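Local coordinates for maleate cis-trans isomerase (Pseudomonas putida, PDB 4FQ5), which probably catalyses the cis-trans isomerization of the central double bond of maleate to give fumarate, and is seen here with maleic acid bound, at residues Ala47-Arg52 / Glu58-His63; Ala141-Ile146 / Arg173-Glu178. The protein carries 1 engineered substitution. One frame throughout, in Å; residues are numbered along the deposited sequence.

Contact 1: Ala47-Arg52 / Glu58-His63; sequences ALLKAR and ERFTFH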
ATOM      1  N   ALA A  47       9.876   1.780  -5.497  1.00 22.16           N
ATOM      2  CA  ALA A  47       9.042   0.611  -5.795  1.00 23.17           C
ATOM      3  C   ALA A  47       9.483  -0.599  -4.955  1.00 23.82           C
ATOM      4  O   ALA A  47       8.651  -1.218  -4.305  1.00 25.28           O
ATOM      5  CB  ALA A  47       9.063   0.278  -7.283  1.00 22.42           C
ATOM      6  N   LEU A  48      10.786  -0.903  -4.954  1.00 23.76           N
ATOM      7  CA  LEU A  48      11.347  -2.021  -4.180  1.00 24.54           C
ATOM      8  C   LEU A  48      11.054  -1.921  -2.685  1.00 24.89           C
ATOM      9  O   LEU A  48      10.625  -2.896  -2.058  1.00 25.08           O
ATOM     10  CB  LEU A  48      12.866  -2.125  -4.371  1.00 24.88           C
ATOM     11  CG  LEU A  48      13.561  -3.045  -5.392  1.00 26.05           C
ATOM     12  CD1 LEU A  48      12.705  -4.212  -5.873  1.00 25.92           C
ATOM     13  CD2 LEU A  48      14.176  -2.278  -6.550  1.00 26.79           C
ATOM     14  N   LEU A  49      11.300  -0.745  -2.115  1.00 24.82           N
ATOM     15  CA  LEU A  49      11.146  -0.541  -0.681  1.00 25.99           C
ATOM     16  C   LEU A  49       9.669  -0.498  -0.258  1.00 26.18           C
ATOM     17  O   LEU A  49       9.334  -0.871   0.866  1.00 26.01           O
ATOM     18  CB  LEU A  49      11.931   0.704  -0.233  1.00 25.84           C
ATOM     19  CG  LEU A  49      13.355   0.528   0.338  1.00 27.19           C
ATOM     20  CD1 LEU A  49      14.028  -0.804   0.027  1.00 27.21           C
ATOM     21  CD2 LEU A  49      14.289   1.686  -0.004  1.00 26.42           C
ATOM     22  N   LYS A  50       8.804  -0.057  -1.170  1.00 26.70           N
ATOM     23  CA  LYS A  50       7.346  -0.126  -0.998  1.00 28.45           C
ATOM     24  C   LYS A  50       6.897  -1.584  -0.884  1.00 27.51           C
ATOM     25  O   LYS A  50       6.071  -1.925  -0.029  1.00 27.22           O
ATOM     26  CB  LYS A  50       6.641   0.504  -2.198  1.00 30.90           C
ATOM     27  CG  LYS A  50       5.444   1.374  -1.864  1.00 35.40           C
ATOM     28  CD  LYS A  50       5.777   2.854  -2.035  1.00 37.81           C
ATOM     29  CE  LYS A  50       6.861   3.317  -1.067  1.00 39.55           C
ATOM     30  NZ  LYS A  50       7.829   4.241  -1.726  1.00 40.69           N
ATOM     31  N   ALA A  51       7.435  -2.431  -1.764  1.00 26.09           N
ATOM     32  CA  ALA A  51       7.209  -3.876  -1.689  1.00 25.57           C
ATOM     33  C   ALA A  51       7.726  -4.445  -0.369  1.00 25.25           C
ATOM     34  O   ALA A  51       7.074  -5.301   0.237  1.00 24.13           O
ATOM     35  CB  ALA A  51       7.838  -4.595  -2.883  1.00 24.94           C
ATOM     36  N   ARG A  52       8.885  -3.957   0.090  1.00 25.18           N
ATOM     37  CA  ARG A  52       9.449  -4.423   1.362  1.00 25.75           C
ATOM     38  C   ARG A  52       8.518  -4.121   2.549  1.00 26.51           C
ATOM     39  O   ARG A  52       8.447  -4.903   3.504  1.00 26.71           O
ATOM     40  CB  ARG A  52      10.837  -3.835   1.619  1.00 25.19           C
ATOM     41  CG  ARG A  52      11.569  -4.515   2.768  1.00 25.18           C
ATOM     42  CD  ARG A  52      12.839  -3.779   3.167  1.00 24.77           C
ATOM     43  NE  ARG A  52      13.578  -4.526   4.184  1.00 25.25           N
ATOM     44  CZ  ARG A  52      13.408  -4.395   5.500  1.00 25.79           C
ATOM     45  NH1 ARG A  52      12.515  -3.526   5.990  1.00 25.51           N
ATOM     46  NH2 ARG A  52      14.140  -5.130   6.331  1.00 25.74           N
ATOM     47  N   GLU A  58       9.640  -1.692   8.791  1.00 31.94           N
ATOM     48  CA  GLU A  58      10.258  -0.397   8.463  1.00 32.07           C
ATOM     49  C   GLU A  58       9.517   0.372   7.378  1.00 31.41           C
ATOM     50  O   GLU A  58       9.016  -0.214   6.417  1.00 31.70           O
ATOM     51  CB  GLU A  58      11.725  -0.564   8.060  1.00 32.50           C
ATOM     52  CG  GLU A  58      12.646  -0.940   9.207  1.00 33.88           C
ATOM     53  CD  GLU A  58      12.522  -2.397   9.615  1.00 35.63           C
ATOM     54  OE1 GLU A  58      12.883  -2.711  10.765  1.00 37.16           O
ATOM     55  OE2 GLU A  58      12.063  -3.227   8.797  1.00 34.93           O
ATOM     56  N   ARG A  59       9.451   1.689   7.552  1.00 31.73           N
ATOM     57  CA  ARG A  59       8.868   2.592   6.568  1.00 31.92           C
ATOM     58  C   ARG A  59       9.967   3.511   6.036  1.00 30.16           C
ATOM     59  O   ARG A  59      10.912   3.839   6.758  1.00 29.03           O
ATOM     60  CB  ARG A  59       7.728   3.412   7.184  1.00 35.03           C
ATOM     61  CG  ARG A  59       6.543   2.588   7.686  1.00 39.04           C
ATOM     62  CD  ARG A  59       5.779   1.932   6.547  1.00 41.75           C
ATOM     63  NE  ARG A  59       4.404   1.599   6.926  1.00 47.15           N
ATOM     64  CZ  ARG A  59       3.488   1.092   6.100  1.00 47.83           C
ATOM     65  NH1 ARG A  59       3.781   0.845   4.828  1.00 48.12           N
ATOM     66  NH2 ARG A  59       2.267   0.832   6.548  1.00 49.03           N
ATOM     67  N   PHE A  60       9.841   3.915   4.775  1.00 27.59           N
ATOM     68  CA  PHE A  60      10.914   4.634   4.096  1.00 26.71           C
ATOM     69  C   PHE A  60      10.449   5.978   3.557  1.00 25.91           C
ATOM     70  O   PHE A  60       9.333   6.094   3.065  1.00 26.78           O
ATOM     71  CB  PHE A  60      11.496   3.769   2.971  1.00 25.70           C
ATOM     72  CG  PHE A  60      12.061   2.461   3.451  1.00 26.07           C
ATOM     73  CD1 PHE A  60      13.383   2.374   3.887  1.00 26.00           C
ATOM     74  CD2 PHE A  60      11.266   1.315   3.494  1.00 26.15           C
ATOM     75  CE1 PHE A  60      13.907   1.171   4.340  1.00 26.21           C
ATOM     76  CE2 PHE A  60      11.781   0.108   3.954  1.00 26.19           C
ATOM     77  CZ  PHE A  60      13.101   0.036   4.381  1.00 26.61           C
ATOM     78  N   THR A  61      11.290   7.000   3.686  1.00 24.86           N
ATOM     79  CA  THR A  61      11.060   8.274   2.991  1.00 23.83           C
ATOM     80  C   THR A  61      12.247   8.533   2.076  1.00 23.30           C
ATOM     81  O   THR A  61      13.367   8.094   2.365  1.00 22.75           O
ATOM     82  CB  THR A  61      10.863   9.462   3.957  1.00 24.21           C
ATOM     83  OG1 THR A  61      12.032   9.624   4.770  1.00 23.78           O
ATOM     84  CG2 THR A  61       9.658   9.248   4.855  1.00 24.79           C
ATOM     85  N   PHE A  62      12.001   9.231   0.971  1.00 22.89           N
ATOM     86  CA  PHE A  62      12.997   9.376  -0.085  1.00 23.30           C
ATOM     87  C   PHE A  62      13.369  10.831  -0.338  1.00 22.76           C
ATOM     88  O   PHE A  62      12.495  11.684  -0.460  1.00 22.56           O
ATOM     89  CB  PHE A  62      12.529   8.661  -1.359  1.00 23.68           C
ATOM     90  CG  PHE A  62      12.284   7.195  -1.146  1.00 24.42           C
ATOM     91  CD1 PHE A  62      13.342   6.291  -1.173  1.00 24.51           C
ATOM     92  CD2 PHE A  62      11.007   6.724  -0.851  1.00 24.84           C
ATOM     93  CE1 PHE A  62      13.127   4.940  -0.945  1.00 24.79           C
ATOM     94  CE2 PHE A  62      10.788   5.368  -0.620  1.00 24.79           C
ATOM     95  CZ  PHE A  62      11.851   4.478  -0.669  1.00 24.22           C
ATOM     96  N   HIS A  63      14.675  11.085  -0.402  1.00 22.01           N
ATOM     97  CA  HIS A  63      15.230  12.439  -0.454  1.00 22.51           C
ATOM     98  C   HIS A  63      16.340  12.489  -1.458  1.00 22.90           C
ATOM     99  O   HIS A  63      17.330  11.764  -1.334  1.00 22.84           O
ATOM    100  CB  HIS A  63      15.725  12.831   0.940  1.00 22.47           C
ATOM    101  CG  HIS A  63      14.694  12.595   2.015  1.00 22.89           C
ATOM    102  ND1 HIS A  63      13.781  13.519   2.348  1.00 23.21           N
ATOM    103  CD2 HIS A  63      14.404  11.459   2.775  1.00 23.39           C
ATOM    104  CE1 HIS A  63      12.960  13.018   3.295  1.00 23.88           C
ATOM    105  NE2 HIS A  63      13.341  11.754   3.552  1.00 24.04           N
TER
HETATM  106  O   HOH W   1       9.902  -2.558   5.105  1.00 22.01           O
HETATM  107  O   HOH W   2      13.286  -5.745   9.002  1.00 31.90           O

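Contact 2: Ala141-Ile146 / Arg173-Glu178; sequences ALIDGI and RHEGIE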
ATOM      1  N   ALA A 141      27.990  -1.357  -5.164  1.00 28.68           N
ATOM      2  CA  ALA A 141      26.878  -2.229  -4.804  1.00 28.38           C
ATOM      3  C   ALA A 141      26.783  -3.405  -5.764  1.00 28.63           C
ATOM      4  O   ALA A 141      26.604  -4.543  -5.331  1.00 29.18           O
ATOM      5  CB  ALA A 141      25.572  -1.444  -4.790  1.00 28.09           C
ATOM      6  N   LEU A 142      26.912  -3.124  -7.064  1.00 29.50           N
ATOM      7  CA  LEU A 142      26.866  -4.167  -8.082  1.00 30.59           C
ATOM      8  C   LEU A 142      27.959  -5.205  -7.852  1.00 31.91           C
ATOM      9  O   LEU A 142      27.679  -6.409  -7.843  1.00 31.66           O
ATOM     10  CB  LEU A 142      26.951  -3.591  -9.505  1.00 30.31           C
ATOM     11  CG  LEU A 142      26.659  -4.612 -10.619  1.00 31.13           C
ATOM     12  CD1 LEU A 142      25.162  -4.883 -10.726  1.00 31.11           C
ATOM     13  CD2 LEU A 142      27.209  -4.160 -11.969  1.00 31.44           C
ATOM     14  N   ILE A 143      29.192  -4.738  -7.653  1.00 32.42           N
ATOM     15  CA  ILE A 143      30.312  -5.636  -7.367  1.00 33.54           C
ATOM     16  C   ILE A 143      30.070  -6.434  -6.084  1.00 33.66           C
ATOM     17  O   ILE A 143      30.225  -7.659  -6.080  1.00 34.14           O
ATOM     18  CB  ILE A 143      31.673  -4.898  -7.336  1.00 34.56           C
ATOM     19  CG1 ILE A 143      32.159  -4.630  -8.761  1.00 35.44           C
ATOM     20  CG2 ILE A 143      32.740  -5.719  -6.627  1.00 34.94           C
ATOM     21  CD1 ILE A 143      32.029  -3.191  -9.187  1.00 35.55           C
ATOM     22  N   ASP A 144      29.673  -5.750  -5.012  1.00 33.39           N
ATOM     23  CA  ASP A 144      29.381  -6.421  -3.743  1.00 33.96           C
ATOM     24  C   ASP A 144      28.223  -7.419  -3.859  1.00 33.01           C
ATOM     25  O   ASP A 144      28.271  -8.496  -3.266  1.00 33.98           O
ATOM     26  CB  ASP A 144      29.119  -5.406  -2.620  1.00 34.24           C
ATOM     27  CG  ASP A 144      30.361  -4.593  -2.266  1.00 36.42           C
ATOM     28  OD1 ASP A 144      31.471  -5.010  -2.652  1.00 37.27           O
ATOM     29  OD2 ASP A 144      30.227  -3.534  -1.612  1.00 35.89           O
ATOM     30  N   GLY A 145      27.196  -7.058  -4.628  1.00 32.13           N
ATOM     31  CA  GLY A 145      26.044  -7.935  -4.847  1.00 31.43           C
ATOM     32  C   GLY A 145      26.416  -9.188  -5.617  1.00 31.99           C
ATOM     33  O   GLY A 145      25.951 -10.289  -5.299  1.00 32.02           O
ATOM     34  N   ILE A 146      27.254  -9.024  -6.637  1.00 31.81           N
ATOM     35  CA  ILE A 146      27.759 -10.165  -7.405  1.00 32.40           C
ATOM     36  C   ILE A 146      28.564 -11.103  -6.498  1.00 33.77           C
ATOM     37  O   ILE A 146      28.360 -12.318  -6.526  1.00 33.65           O
ATOM     38  CB  ILE A 146      28.582  -9.720  -8.638  1.00 32.35           C
ATOM     39  CG1 ILE A 146      27.655  -9.118  -9.696  1.00 31.15           C
ATOM     40  CG2 ILE A 146      29.376 -10.894  -9.221  1.00 33.18           C
ATOM     41  CD1 ILE A 146      28.345  -8.312 -10.775  1.00 30.68           C
ATOM     42  N   ARG A 173      35.809  -6.841 -14.616  1.00 34.45           N
ATOM     43  CA  ARG A 173      36.898  -7.800 -14.766  1.00 35.95           C
ATOM     44  C   ARG A 173      38.051  -7.486 -13.811  1.00 35.95           C
ATOM     45  O   ARG A 173      38.598  -8.390 -13.181  1.00 36.71           O
ATOM     46  CB  ARG A 173      37.379  -7.850 -16.222  1.00 36.62           C
ATOM     47  CG  ARG A 173      36.390  -8.514 -17.169  1.00 37.25           C
ATOM     48  CD  ARG A 173      36.883  -8.510 -18.612  1.00 38.21           C
ATOM     49  NE  ARG A 173      36.040  -9.360 -19.459  1.00 39.05           N
ATOM     50  CZ  ARG A 173      35.817  -9.156 -20.757  1.00 39.35           C
ATOM     51  NH1 ARG A 173      36.368  -8.126 -21.384  1.00 40.16           N
ATOM     52  NH2 ARG A 173      35.029  -9.980 -21.433  1.00 39.82           N
ATOM     53  N   HIS A 174      38.391  -6.202 -13.688  1.00 36.65           N
ATOM     54  CA  HIS A 174      39.449  -5.758 -12.776  1.00 37.28           C
ATOM     55  C   HIS A 174      39.124  -6.090 -11.346  1.00 38.29           C
ATOM     56  O   HIS A 174      40.021  -6.371 -10.539  1.00 38.90           O
ATOM     57  CB  HIS A 174      39.700  -4.258 -12.924  1.00 37.51           C
ATOM     58  CG  HIS A 174      40.875  -3.755 -12.119  1.00 37.88           C
ATOM     59  ND1 HIS A 174      40.727  -3.109 -10.945  1.00 38.89           N
ATOM     60  CD2 HIS A 174      42.246  -3.845 -12.349  1.00 38.48           C
ATOM     61  CE1 HIS A 174      41.943  -2.791 -10.453  1.00 38.73           C
ATOM     62  NE2 HIS A 174      42.870  -3.240 -11.314  1.00 39.17           N
ATOM     63  N   GLU A 175      37.834  -6.065 -11.013  1.00 37.45           N
ATOM     64  CA  GLU A 175      37.397  -6.408  -9.660  1.00 38.00           C
ATOM     65  C   GLU A 175      37.356  -7.922  -9.434  1.00 38.70           C
ATOM     66  O   GLU A 175      36.939  -8.386  -8.378  1.00 39.55           O
ATOM     67  CB  GLU A 175      36.046  -5.755  -9.339  1.00 37.40           C
ATOM     68  CG  GLU A 175      36.130  -4.246  -9.135  1.00 37.02           C
ATOM     69  CD  GLU A 175      36.947  -3.850  -7.914  1.00 38.05           C
ATOM     70  OE1 GLU A 175      36.928  -4.585  -6.907  1.00 38.43           O
ATOM     71  OE2 GLU A 175      37.603  -2.788  -7.949  1.00 38.56           O
ATOM     72  N   GLY A 176      37.801  -8.685 -10.428  1.00 39.28           N
ATOM     73  CA  GLY A 176      37.941 -10.131 -10.285  1.00 40.30           C
ATOM     74  C   GLY A 176      36.695 -10.910 -10.647  1.00 39.68           C
ATOM     75  O   GLY A 176      36.540 -12.052 -10.239  1.00 40.49           O
ATOM     76  N   ILE A 177      35.806 -10.285 -11.410  1.00 39.60           N
ATOM     77  CA  ILE A 177      34.569 -10.931 -11.850  1.00 38.66           C
ATOM     78  C   ILE A 177      34.620 -11.067 -13.361  1.00 38.70           C
ATOM     79  O   ILE A 177      34.682 -10.071 -14.083  1.00 38.04           O
ATOM     80  CB  ILE A 177      33.319 -10.120 -11.436  1.00 38.07           C
ATOM     81  CG1 ILE A 177      33.246  -9.972  -9.914  1.00 38.60           C
ATOM     82  CG2 ILE A 177      32.045 -10.764 -11.981  1.00 38.22           C
ATOM     83  CD1 ILE A 177      32.498  -8.735  -9.447  1.00 38.00           C
ATOM     84  N   GLU A 178      34.592 -12.305 -13.838  1.00 40.48           N
ATOM     85  CA  GLU A 178      34.594 -12.567 -15.275  1.00 40.86           C
ATOM     86  C   GLU A 178      33.342 -12.024 -15.942  1.00 39.50           C
ATOM     87  O   GLU A 178      32.262 -12.031 -15.352  1.00 38.74           O
ATOM     88  CB  GLU A 178      34.726 -14.065 -15.552  1.00 43.45           C
ATOM     89  CG  GLU A 178      36.107 -14.630 -15.255  1.00 46.23           C
ATOM     90  CD  GLU A 178      36.220 -16.109 -15.586  1.00 49.14           C
ATOM     91  OE1 GLU A 178      35.482 -16.598 -16.471  1.00 50.76           O
ATOM     92  OE2 GLU A 178      37.057 -16.788 -14.960  1.00 51.79           O
TER

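Contact 1: Ala47-Arg52 / Glu58-His63
Leu49, Lys50 and Arg52 at the end of helix 41-52 meet Glu58, just before strand 59-67, and Phe60 and Phe62 within it. Leu49 lies over one face of the Phe60 ring in a CH-pi contact: its CG sits 3.7 Å from the ring centroid, almost on the ring normal. The same leucine serves Phe62 differently, reaching the rim of that ring, where Leu49 CD2 comes 3.6 Å from Phe62 CE1, so one leucine touches the face of Phe60 and the edge of Phe62. Lys50 NZ approaches Phe62 obliquely, 3.4 Å from CE2, while also making a weak hydrogen bond to Pro46 O. With CG anti to the backbone N and the chain extended as far as NE, Arg52 passes Phe60, its guanidinium plane nearly perpendicular to the ring, and ends at Glu58. There Arg52 NH1 donates to Glu58 OE2 in a salt bridge of 2.9 Å, almost straight at 176°. OE2 lies in the guanidinium plane, while NH1 meets it on the anti side of the carboxylate and well out of the carboxylate plane, the two flat groups being 59° apart. One water accepts from Arg52 NH1 and donates to Glu58 O; a second accepts from NH2, which also bonds Pro259 O, and donates to Glu58 OE2, so OE2 takes two donors. Farther out, Leu253 of helix 244-255 packs on Leu49, Arg52 and Phe60, Val28 and Val30 of strand 27-35 touch Phe60, and Glu42 of a neighbouring subunit bonds His63 ND1. Helix and strand segments run nearly antiparallel at 161°, axes 8.4 Å apart, as the helix and second strand of a beta-alpha-beta crossover do; here the unit is strand 27-35, helix 41-52 and strand 59-67.

Contact 2: Ala141-Ile146 / Arg173-Glu178
Ile177 meets Ile146, and more loosely Ile143, in the apolar part of this contact, which joins helix 138-149 to the turn after helix 162-174. Ile177 CD1 comes 3.8 Å from Ile146 CG2 and 4.1 Å from Ile143 CG2, so this one methyl bridges two positions about a helical turn apart. A second branch of Ile177 takes part: its CG2 lies 3.8 Å from the same Ile146 CG2. In Ile143 and Ile146, chi1 of -78° and -71° sets CG1 beside the backbone N and CG2 anti to it, which turns the CG2 methyls to Ile177 and leaves CG1 of Ile143 for Glu175. That pair packs through aliphatic carbon, Ile143 CG1 lying 4.0 Å from Glu175 CG, with the two side chains crossing at about a right angle. Ile242 of strand 241-243 also touches Ile146, and Met108 of helix 104-108 touches Ile143.

The backbone turn that presents Glu175 and Ile177 is a Schellman motif ending helix 162-174. Gly176 has positive phi (89°) and its N bonds Arg173 O at 2.9 Å; the chain then enters strand 178-184, the outermost strand, within this chain, of the parallel sheet 178-184, 153-158, 215-217, 241-243. Glu178 pairs there through its backbone with Lys152 and Val154.

Among the charged groups, the Glu175 carboxylate turns to Arg147 of helix 138-149, outside the two segments, with OE1 in a salt bridge to NH2.

Overall arrangement
From the N terminus, strand 27-35 leads into helix 41-52, and contact 1 closes a short loop of five residues as the chain turns back into strand 59-67, the edge of the first four-stranded parallel sheet within this chain. The chain then completes that sheet before contact 2 opens in helix 138-149; it closes after strand 153-158, where helix 162-174 ends and the chain enters strand 178-184, an outer strand of the second sheet within this chain. The contacts therefore follow in series, neither nested nor crossed. The centres of contact 1 and contact 2 are 26 Å apart, on opposite sides of the chain's centre. Helix 244-255 touches side chains of both 47-52 and 141-146.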